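PDB 4ZXO: glycosyl hydrolase family 26 from Bacteroides ovatus, which hydrolyses beta-mannan backbones such as that of galactomannan, acting as a beta-mannanase. Local coordinates for residues 262-274 with 290-302. Sequence-based numbering, arbitrary orientation. Where two conformers were deposited one is given.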
# COMPACT_ATOMS: atom_id res chain seq x y z
N HIS A 262 -1.61 -2.99 19.97
CA HIS A 262 -0.85 -4.09 19.42
C HIS A 262 0.59 -3.71 19.06
O HIS A 262 1.30 -4.52 18.44
CB HIS A 262 -1.59 -4.61 18.14
CG HIS A 262 -2.88 -5.28 18.45
ND1 HIS A 262 -2.99 -6.65 18.53
CD2 HIS A 262 -4.09 -4.78 18.81
CE1 HIS A 262 -4.23 -6.97 18.86
NE2 HIS A 262 -4.92 -5.85 19.03
N ASP A 263 1.00 -2.48 19.41
CA ASP A 263 2.35 -1.97 19.07
C ASP A 263 2.69 -2.14 17.58
O ASP A 263 3.70 -2.75 17.21
CB ASP A 263 3.44 -2.63 19.93
CG ASP A 263 4.74 -1.90 19.87
OD1 ASP A 263 4.75 -0.67 19.59
OD2 ASP A 263 5.77 -2.54 20.16
N LYS A 264 1.85 -1.55 16.74
CA LYS A 264 2.08 -1.53 15.30
C LYS A 264 2.02 -0.10 14.85
O LYS A 264 1.15 0.64 15.34
CB LYS A 264 0.99 -2.31 14.52
CG LYS A 264 0.85 -3.77 15.00
CD LYS A 264 2.10 -4.60 14.73
CE LYS A 264 1.85 -6.08 15.07
NZ LYS A 264 3.17 -6.82 15.03
N PRO A 265 2.86 0.28 13.88
CA PRO A 265 2.72 1.57 13.20
C PRO A 265 1.46 1.52 12.34
O PRO A 265 1.01 0.43 11.97
CB PRO A 265 3.98 1.64 12.33
CG PRO A 265 4.32 0.26 12.06
CD PRO A 265 3.93 -0.54 13.27
N ILE A 266 0.97 2.70 11.98
CA ILE A 266 -0.28 2.82 11.24
C ILE A 266 -0.07 3.65 9.97
O ILE A 266 0.90 4.43 9.85
CB ILE A 266 -1.37 3.47 12.13
CG1 ILE A 266 -1.01 4.92 12.45
CG2 ILE A 266 -1.58 2.58 13.39
CD1 ILE A 266 -2.12 5.64 13.23
N ALA A 267 -0.97 3.48 9.03
CA ALA A 267 -0.85 4.20 7.78
C ALA A 267 -2.20 4.34 7.08
O ALA A 267 -3.06 3.47 7.20
CB ALA A 267 0.15 3.48 6.82
N LEU A 268 -2.35 5.42 6.33
CA LEU A 268 -3.50 5.57 5.45
C LEU A 268 -3.03 5.05 4.09
O LEU A 268 -2.34 5.74 3.35
CB LEU A 268 -3.96 7.02 5.43
CG LEU A 268 -5.13 7.39 4.52
CD1 LEU A 268 -6.40 6.50 4.69
CD2 LEU A 268 -5.50 8.84 4.75
N THR A 269 -3.28 3.76 3.85
CA THR A 269 -2.61 3.03 2.79
C THR A 269 -3.21 3.31 1.40
O THR A 269 -2.53 3.09 0.39
CB THR A 269 -2.58 1.50 3.09
OG1 THR A 269 -3.88 1.07 3.53
CG2 THR A 269 -1.56 1.26 4.22
N GLU A 270 -4.46 3.78 1.35
CA GLU A 270 -5.02 4.35 0.10
C GLU A 270 -5.97 5.46 0.50
O GLU A 270 -6.79 5.28 1.40
CB GLU A 270 -5.83 3.36 -0.74
CG GLU A 270 -5.06 2.26 -1.38
CD GLU A 270 -5.89 1.43 -2.32
OE1 GLU A 270 -6.89 1.93 -2.88
OE2 GLU A 270 -5.55 0.25 -2.53
N THR A 271 -5.93 6.59 -0.19
CA THR A 271 -6.94 7.60 -0.09
C THR A 271 -6.88 8.45 -1.35
O THR A 271 -6.09 8.19 -2.30
CB THR A 271 -6.76 8.48 1.18
OG1 THR A 271 -7.95 9.26 1.41
CG2 THR A 271 -5.58 9.36 1.06
N GLY A 272 -7.76 9.44 -1.40
CA GLY A 272 -7.79 10.37 -2.52
C GLY A 272 -9.16 10.88 -2.82
O GLY A 272 -10.17 10.38 -2.28
N LEU A 273 -9.20 11.91 -3.66
CA LEU A 273 -10.44 12.47 -4.22
C LEU A 273 -10.30 12.41 -5.72
O LEU A 273 -9.44 13.12 -6.28
CB LEU A 273 -10.64 13.91 -3.77
CG LEU A 273 -11.75 14.68 -4.49
CD1 LEU A 273 -13.06 14.03 -4.13
CD2 LEU A 273 -11.74 16.15 -4.04
N GLU A 274 -11.09 11.53 -6.36
CA GLU A 274 -10.88 11.32 -7.79
C GLU A 274 -10.99 12.64 -8.60
O GLU A 274 -12.01 13.37 -8.50
CB GLU A 274 -11.88 10.26 -8.30
CG GLU A 274 -11.60 9.91 -9.71
CD GLU A 274 -12.62 8.97 -10.30
OE1 GLU A 274 -13.81 9.04 -9.91
OE2 GLU A 274 -12.23 8.15 -11.15
N ILE A 290 -5.38 14.34 8.71
CA ILE A 290 -4.31 13.37 8.95
C ILE A 290 -3.28 13.89 9.94
O ILE A 290 -2.65 13.09 10.63
CB ILE A 290 -3.60 12.90 7.65
CG1 ILE A 290 -2.91 14.05 6.93
CG2 ILE A 290 -4.60 12.22 6.71
CD1 ILE A 290 -2.10 13.58 5.74
N GLU A 291 -3.13 15.21 10.08
CA GLU A 291 -2.09 15.74 10.97
C GLU A 291 -2.39 15.47 12.42
O GLU A 291 -1.48 15.63 13.26
CB GLU A 291 -1.89 17.23 10.75
CG GLU A 291 -3.05 18.08 11.23
CD GLU A 291 -2.87 19.56 10.89
OE1 GLU A 291 -1.74 19.93 10.48
OE2 GLU A 291 -3.83 20.34 11.04
N LYS A 292 -3.61 15.03 12.72
CA LYS A 292 -3.99 14.73 14.11
C LYS A 292 -3.59 13.31 14.55
O LYS A 292 -3.81 12.92 15.69
CB LYS A 292 -5.52 14.89 14.27
CG LYS A 292 -6.08 16.26 13.89
CD LYS A 292 -7.49 16.41 14.33
CE LYS A 292 -8.43 15.50 13.61
NZ LYS A 292 -9.82 15.68 14.20
N TYR A 293 -3.01 12.53 13.64
CA TYR A 293 -2.78 11.11 13.91
C TYR A 293 -1.37 10.75 13.55
O TYR A 293 -0.81 11.30 12.62
CB TYR A 293 -3.75 10.24 13.09
CG TYR A 293 -5.19 10.56 13.36
CD1 TYR A 293 -5.85 10.00 14.48
CD2 TYR A 293 -5.90 11.43 12.53
CE1 TYR A 293 -7.15 10.30 14.73
CE2 TYR A 293 -7.20 11.75 12.82
CZ TYR A 293 -7.83 11.16 13.87
OH TYR A 293 -9.16 11.47 14.17
N PRO A 294 -0.80 9.78 14.27
CA PRO A 294 0.63 9.41 14.08
C PRO A 294 0.86 8.51 12.89
O PRO A 294 1.41 7.42 13.02
CB PRO A 294 1.00 8.71 15.39
CG PRO A 294 -0.38 8.09 15.86
CD PRO A 294 -1.44 9.06 15.40
N LEU A 295 0.43 8.95 11.73
CA LEU A 295 0.55 8.11 10.55
C LEU A 295 1.99 8.00 10.11
O LEU A 295 2.73 9.01 10.05
CB LEU A 295 -0.23 8.69 9.37
CG LEU A 295 -1.72 8.87 9.62
CD1 LEU A 295 -2.35 9.33 8.29
CD2 LEU A 295 -2.36 7.59 10.03
N SER A 296 2.39 6.79 9.69
CA SER A 296 3.73 6.64 9.11
C SER A 296 3.77 7.09 7.67
O SER A 296 4.81 7.56 7.19
CB SER A 296 4.21 5.20 9.17
OG SER A 296 4.27 4.77 10.50
N TYR A 297 2.64 6.90 6.95
CA TYR A 297 2.56 7.37 5.58
C TYR A 297 1.10 7.50 5.17
O TYR A 297 0.19 6.97 5.85
CB TYR A 297 3.33 6.48 4.59
CG TYR A 297 2.94 5.01 4.48
CD1 TYR A 297 2.08 4.53 3.47
CD2 TYR A 297 3.47 4.09 5.39
CE1 TYR A 297 1.80 3.13 3.37
CE2 TYR A 297 3.21 2.76 5.31
CZ TYR A 297 2.38 2.27 4.32
OH TYR A 297 2.15 0.91 4.35
N VAL A 298 0.88 8.26 4.10
CA VAL A 298 -0.43 8.44 3.48
C VAL A 298 -0.21 8.31 1.99
O VAL A 298 0.69 8.99 1.45
CB VAL A 298 -1.08 9.84 3.79
CG1 VAL A 298 -0.21 10.98 3.43
CG2 VAL A 298 -2.43 10.00 3.04
N LEU A 299 -1.00 7.48 1.32
CA LEU A 299 -0.74 7.21 -0.08
C LEU A 299 -1.99 7.49 -0.88
O LEU A 299 -3.06 7.01 -0.54
CB LEU A 299 -0.32 5.74 -0.26
CG LEU A 299 0.05 5.44 -1.72
CD1 LEU A 299 1.40 4.72 -1.84
CD2 LEU A 299 -1.06 4.66 -2.36
N VAL A 300 -1.84 8.26 -1.95
CA VAL A 300 -2.99 8.50 -2.84
C VAL A 300 -2.82 7.66 -4.11
O VAL A 300 -1.69 7.28 -4.53
CB VAL A 300 -3.15 10.00 -3.23
CG1 VAL A 300 -3.33 10.86 -1.97
CG2 VAL A 300 -2.03 10.48 -4.13
N TRP A 301 -3.96 7.37 -4.75
CA TRP A 301 -4.00 6.37 -5.82
C TRP A 301 -3.47 6.92 -7.15
O TRP A 301 -3.03 8.07 -7.23
CB TRP A 301 -5.43 5.81 -5.96
CG TRP A 301 -5.46 4.45 -6.65
CD1 TRP A 301 -6.10 4.11 -7.85
CD2 TRP A 301 -4.78 3.24 -6.23
NE1 TRP A 301 -5.86 2.79 -8.16
CE2 TRP A 301 -5.05 2.24 -7.20
CE3 TRP A 301 -4.01 2.92 -5.10
CZ2 TRP A 301 -4.59 0.92 -7.05
CZ3 TRP A 301 -3.52 1.62 -4.97
CH2 TRP A 301 -3.81 0.64 -5.95
N ARG A 302 -3.41 6.06 -8.16
CA ARG A 302 -2.65 6.31 -9.40
C ARG A 302 -3.22 7.40 -10.28
O ARG A 302 -4.37 7.78 -10.15
CB ARG A 302 -2.53 5.00 -10.22
CG ARG A 302 -3.84 4.52 -10.81
CD ARG A 302 -3.80 3.03 -11.14
NE ARG A 302 -5.01 2.71 -11.94
CZ ARG A 302 -5.09 2.77 -13.28
NH1 ARG A 302 -4.01 3.09 -14.04
NH2 ARG A 302 -6.27 2.54 -13.86
O HOH W 1 2.59 5.02 12.77
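Ile290, at the end of helix 281-290, sets its CG2 against Leu268 CD2 just before the chain turns back into strand 295-300, which runs parallel to strand 266-271 as the last step of a beta-alpha-beta unit in the TIM barrel. Pro294, centre of an inverse gamma turn, and Leu295 receive the end of Ile266: CD1 lies 4.0 Å from Pro294 CG and 3.8 Å from Leu295 CD2. A water takes the N-H of Ile266 and sits within bonding distance of Pro294 O, while Ser296 N gives Ile266 O a nearly straight bond of 2.8 Å (172°). With CG between its backbone N and carbonyl carbon (chi1 59°), Tyr297 lays its ring across Ala267, whose CB makes a CH-pi contact 3.5 Å from the ring centroid. Tyr297 O accepts from Leu268 N. On the other side of the sheet Val298 CG2 packs against both Leu268 CD2 and Thr271 CG2, and Val300 follows on this helix-facing side. Leu299 N binds Leu268 O, yet Leu299 O takes Thr271 N at 2.9 Å, skipping Glu270: a beta bulge shifts the register by one. At the C-terminal mouth of the barrel, where this fold places its active site, the Glu270 carboxylate lies alongside the Trp301 indole, OE1 over one face toward the rim, the planes 21° apart. Arg162 salt-bridges OE2, Tyr237 OH hydrogen-bonds OE1, and OE2 sits 3.5 Å from Trp301 CZ3.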